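Local coordinates for conserved protein (Methanothermobacter thermautotrophicus, PDB 2WNY) that is of unknown function but probably binds RNA, perhaps in partnership with the exosome, at residues R31-S43 / V54-F68. The protein carries 1 engineered substitution. Sequence-based numbering, arbitrary orientation. Where two conformers were deposited one is given.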
# COMPACT_ATOMS: atom_id res chain seq x y z
N ARG A 31 -1.49 -8.22 6.41
CA ARG A 31 -0.30 -8.33 7.28
C ARG A 31 0.92 -8.95 6.60
O ARG A 31 2.00 -9.00 7.19
CB ARG A 31 -0.64 -9.08 8.57
CG ARG A 31 -1.48 -8.19 9.47
CD ARG A 31 -1.92 -8.87 10.73
NE ARG A 31 -2.77 -7.94 11.47
CZ ARG A 31 -3.63 -8.28 12.42
NH1 ARG A 31 -3.77 -9.55 12.77
NH2 ARG A 31 -4.36 -7.34 13.01
N ASN A 32 0.75 -9.41 5.36
CA ASN A 32 1.92 -9.75 4.55
C ASN A 32 2.44 -8.51 3.82
O ASN A 32 3.45 -8.55 3.14
CB ASN A 32 1.59 -10.87 3.57
CG ASN A 32 1.55 -12.22 4.25
OD1 ASN A 32 2.20 -12.42 5.27
ND2 ASN A 32 0.78 -13.14 3.70
N VAL A 33 1.71 -7.41 3.95
CA VAL A 33 2.13 -6.16 3.34
C VAL A 33 2.49 -5.22 4.48
O VAL A 33 3.55 -4.60 4.47
CB VAL A 33 1.02 -5.56 2.44
CG1 VAL A 33 1.43 -4.18 1.89
CG2 VAL A 33 0.64 -6.51 1.28
N ILE A 34 1.63 -5.14 5.49
CA ILE A 34 1.99 -4.34 6.67
C ILE A 34 1.80 -5.19 7.91
O ILE A 34 0.68 -5.27 8.43
CB ILE A 34 1.12 -3.06 6.77
CG1 ILE A 34 1.26 -2.19 5.51
CG2 ILE A 34 1.44 -2.27 8.03
CD1 ILE A 34 0.25 -1.04 5.42
N PRO A 35 2.86 -5.86 8.39
CA PRO A 35 2.67 -6.65 9.60
C PRO A 35 2.17 -5.78 10.75
O PRO A 35 2.58 -4.65 10.88
CB PRO A 35 4.09 -7.16 9.91
CG PRO A 35 4.70 -7.30 8.51
CD PRO A 35 4.24 -5.99 7.88
N GLY A 36 1.27 -6.33 11.54
CA GLY A 36 0.73 -5.61 12.69
C GLY A 36 -0.35 -4.61 12.35
O GLY A 36 -0.89 -3.97 13.26
N ALA A 37 -0.71 -4.46 11.07
CA ALA A 37 -1.75 -3.49 10.76
C ALA A 37 -3.03 -3.89 11.49
O ALA A 37 -3.39 -5.07 11.55
CB ALA A 37 -1.98 -3.39 9.24
N THR A 38 -3.70 -2.92 12.08
CA THR A 38 -4.96 -3.19 12.75
C THR A 38 -5.97 -2.21 12.16
O THR A 38 -6.07 -1.07 12.60
CB THR A 38 -4.87 -3.04 14.28
OG1 THR A 38 -4.41 -1.72 14.60
CG2 THR A 38 -3.90 -4.07 14.86
N PRO A 39 -6.68 -2.65 11.11
CA PRO A 39 -7.55 -1.76 10.37
C PRO A 39 -8.83 -1.44 11.12
O PRO A 39 -9.30 -2.24 11.96
CB PRO A 39 -7.87 -2.55 9.09
CG PRO A 39 -7.61 -3.98 9.44
CD PRO A 39 -6.56 -3.99 10.48
N GLU A 40 -9.37 -0.27 10.83
CA GLU A 40 -10.73 0.08 11.25
C GLU A 40 -11.65 -0.60 10.25
O GLU A 40 -11.25 -0.82 9.10
CB GLU A 40 -10.95 1.59 11.25
CG GLU A 40 -11.00 2.18 12.64
CD GLU A 40 -10.25 3.48 12.75
OE1 GLU A 40 -10.91 4.53 12.97
OE2 GLU A 40 -9.00 3.46 12.61
N ARG A 41 -12.85 -0.91 10.70
CA ARG A 41 -13.84 -1.58 9.86
C ARG A 41 -14.93 -0.59 9.50
O ARG A 41 -15.33 0.23 10.33
CB ARG A 41 -14.48 -2.74 10.62
CG ARG A 41 -13.50 -3.63 11.33
CD ARG A 41 -14.18 -4.87 11.89
NE ARG A 41 -13.27 -5.99 11.74
CZ ARG A 41 -12.04 -6.02 12.24
NH1 ARG A 41 -11.59 -4.99 12.93
NH2 ARG A 41 -11.27 -7.07 12.05
N GLU A 42 -15.42 -0.66 8.27
CA GLU A 42 -16.61 0.10 7.93
C GLU A 42 -17.37 -0.62 6.85
O GLU A 42 -16.77 -1.18 5.93
CB GLU A 42 -16.26 1.57 7.57
CG GLU A 42 -16.31 1.92 6.09
CD GLU A 42 -15.78 3.31 5.80
OE1 GLU A 42 -14.85 3.44 4.96
OE2 GLU A 42 -16.29 4.28 6.40
N SER A 43 -18.70 -0.60 6.95
CA SER A 43 -19.55 -1.23 5.97
C SER A 43 -19.63 -0.31 4.74
O SER A 43 -19.73 0.91 4.89
CB SER A 43 -20.93 -1.50 6.57
OG SER A 43 -21.83 -1.99 5.61
N VAL A 54 -15.03 -2.52 4.50
CA VAL A 54 -13.76 -1.88 4.13
C VAL A 54 -12.86 -1.92 5.35
O VAL A 54 -13.28 -1.52 6.44
CB VAL A 54 -13.97 -0.42 3.66
CG1 VAL A 54 -12.65 0.34 3.60
CG2 VAL A 54 -14.62 -0.41 2.30
N LEU A 55 -11.64 -2.41 5.17
CA LEU A 55 -10.61 -2.35 6.20
C LEU A 55 -9.66 -1.23 5.83
O LEU A 55 -8.99 -1.30 4.80
CB LEU A 55 -9.84 -3.69 6.27
CG LEU A 55 -10.75 -4.90 6.55
CD1 LEU A 55 -9.98 -6.21 6.27
CD2 LEU A 55 -11.31 -4.88 7.98
N ARG A 56 -9.62 -0.21 6.67
CA ARG A 56 -8.82 0.99 6.43
C ARG A 56 -7.89 1.31 7.61
O ARG A 56 -8.19 1.00 8.76
CB ARG A 56 -9.75 2.19 6.28
CG ARG A 56 -10.29 2.45 4.93
CD ARG A 56 -11.07 3.78 4.95
NE ARG A 56 -12.29 3.73 4.14
CZ ARG A 56 -12.40 4.19 2.90
NH1 ARG A 56 -11.36 4.76 2.29
NH2 ARG A 56 -13.56 4.08 2.26
N GLY A 57 -6.79 1.98 7.32
CA GLY A 57 -5.91 2.47 8.37
C GLY A 57 -5.00 3.54 7.81
O GLY A 57 -4.84 3.67 6.58
N ARG A 58 -4.47 4.34 8.72
CA ARG A 58 -3.38 5.25 8.43
C ARG A 58 -2.32 4.92 9.46
O ARG A 58 -2.54 4.99 10.69
CB ARG A 58 -3.82 6.71 8.49
CG ARG A 58 -2.82 7.67 7.84
CD ARG A 58 -3.24 9.10 8.12
NE ARG A 58 -2.11 10.03 8.26
CZ ARG A 58 -1.17 9.97 9.21
NH1 ARG A 58 -1.17 9.00 10.12
NH2 ARG A 58 -0.21 10.88 9.23
N LEU A 59 -1.18 4.49 8.94
CA LEU A 59 -0.09 4.00 9.75
C LEU A 59 1.04 5.04 9.71
O LEU A 59 1.44 5.47 8.63
CB LEU A 59 0.40 2.69 9.13
CG LEU A 59 1.69 2.13 9.69
CD1 LEU A 59 1.39 1.28 10.92
CD2 LEU A 59 2.41 1.31 8.62
N ASP A 60 1.52 5.46 10.88
CA ASP A 60 2.69 6.31 10.94
C ASP A 60 3.72 5.84 11.99
O ASP A 60 4.70 6.53 12.24
CB ASP A 60 2.30 7.79 11.12
CG ASP A 60 1.88 8.12 12.56
OD1 ASP A 60 1.48 7.20 13.32
OD2 ASP A 60 1.94 9.31 12.93
N ARG A 61 3.50 4.66 12.58
CA ARG A 61 4.46 4.09 13.55
C ARG A 61 5.79 3.85 12.87
O ARG A 61 5.85 3.17 11.85
CB ARG A 61 3.97 2.75 14.14
CG ARG A 61 2.74 2.83 15.02
CD ARG A 61 2.41 1.49 15.69
NE ARG A 61 2.16 0.37 14.76
CZ ARG A 61 1.02 0.15 14.10
NH1 ARG A 61 -0.02 0.97 14.21
NH2 ARG A 61 0.93 -0.91 13.30
N ARG A 62 6.86 4.41 13.44
CA ARG A 62 8.21 4.29 12.91
C ARG A 62 8.64 2.84 12.59
O ARG A 62 9.16 2.57 11.52
CB ARG A 62 9.20 4.91 13.89
CG ARG A 62 10.64 4.61 13.56
CD ARG A 62 11.59 5.23 14.52
NE ARG A 62 12.93 5.17 13.96
CZ ARG A 62 13.85 4.28 14.30
NH1 ARG A 62 13.60 3.38 15.24
NH2 ARG A 62 15.03 4.29 13.71
N ARG A 63 8.42 1.92 13.53
CA ARG A 63 8.81 0.52 13.34
C ARG A 63 8.12 -0.14 12.15
O ARG A 63 8.76 -0.82 11.35
CB ARG A 63 8.63 -0.30 14.64
CG ARG A 63 9.52 0.25 15.79
CD ARG A 63 9.91 -0.80 16.82
NE ARG A 63 8.79 -1.16 17.68
CZ ARG A 63 8.65 -0.77 18.95
NH1 ARG A 63 9.56 -0.00 19.53
NH2 ARG A 63 7.59 -1.17 19.65
N ALA A 64 6.82 0.09 12.00
CA ALA A 64 6.11 -0.45 10.84
C ALA A 64 6.53 0.21 9.52
O ALA A 64 6.65 -0.47 8.49
CB ALA A 64 4.61 -0.34 11.04
N LEU A 65 6.75 1.53 9.54
CA LEU A 65 7.12 2.24 8.31
C LEU A 65 8.48 1.78 7.83
O LEU A 65 8.71 1.64 6.63
CB LEU A 65 7.13 3.76 8.51
CG LEU A 65 5.78 4.45 8.71
CD1 LEU A 65 6.00 5.93 8.98
CD2 LEU A 65 4.91 4.25 7.50
N ARG A 66 9.38 1.55 8.77
CA ARG A 66 10.73 1.18 8.39
C ARG A 66 10.77 -0.24 7.87
O ARG A 66 11.46 -0.52 6.88
CB ARG A 66 11.72 1.46 9.52
CG ARG A 66 11.90 2.98 9.75
CD ARG A 66 12.95 3.27 10.83
NE ARG A 66 14.31 3.23 10.31
CZ ARG A 66 15.25 2.39 10.73
NH1 ARG A 66 14.99 1.51 11.68
NH2 ARG A 66 16.46 2.45 10.19
N GLU A 67 10.06 -1.15 8.54
CA GLU A 67 9.94 -2.53 8.07
C GLU A 67 9.30 -2.61 6.68
O GLU A 67 9.69 -3.43 5.82
CB GLU A 67 9.10 -3.37 9.05
CG GLU A 67 8.91 -4.82 8.58
CD GLU A 67 8.49 -5.78 9.68
OE1 GLU A 67 8.41 -5.38 10.86
OE2 GLU A 67 8.25 -6.96 9.37
N PHE A 68 8.30 -1.77 6.46
CA PHE A 68 7.67 -1.70 5.15
C PHE A 68 8.68 -1.27 4.07
O PHE A 68 8.75 -1.87 2.99
CB PHE A 68 6.51 -0.73 5.18
CG PHE A 68 5.89 -0.52 3.82
CD1 PHE A 68 4.85 -1.34 3.39
CD2 PHE A 68 6.37 0.47 2.97
CE1 PHE A 68 4.27 -1.16 2.12
CE2 PHE A 68 5.80 0.67 1.70
CZ PHE A 68 4.77 -0.15 1.26
O HOH W 1 2.73 -2.86 13.53
O HOH W 2 -6.37 4.23 11.25
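Pro39 and Leu55 project together, flank against flank, on the buried face of the sheet, Pro39 CB 3.6 Å from Leu55 CB; both are compact and apolar, as suits a face covered by helix 23-30. Farther along the core, the branches of Ile34 and Leu59 run antiparallel and graze, with Ile34 CG2 3.8 Å from Leu59 CD2. The Phe68 side chain, its CG anti to the backbone N (chi1 175°), turns its ring edge to the Val33 carbonyl (Phe68 CD1 to Val33 O, 3.7 Å), while strand 115-122 and Trp107 also pack against it. Strands 40-45 and 51-59 form an antiparallel beta hairpin at one margin of the sheet, 40-45 being outermost and 51-59 pairing onward with strand 8-17. Glu40 and Glu42 each exchange two backbone hydrogen bonds with Arg56 and Val54 respectively. On the opposite face Glu40, Glu42 and Arg56 reach solvent beside the buried Val54. Long and oppositely charged, Glu42 and Arg56 form a diagonal salt bridge there, Glu42 OE1 accepting from Arg56 NE at 2.7 Å and more weakly from Arg56 NH2, with carboxylate and guanidinium planes 89° apart; a water links Glu40 OE2 to Arg58 N. Contacts are looser on the exposed outer side of the turn. This type II turn, Ile34 to Ala37, places Gly36 where phi is positive (80°), a conformation easy for glycine; one water bridges Pro35 O and Arg61 NH2, lying in the guanidinium plane. On this side the Pro35 ring merely rests its CG 3.7 Å from Glu67 OE2.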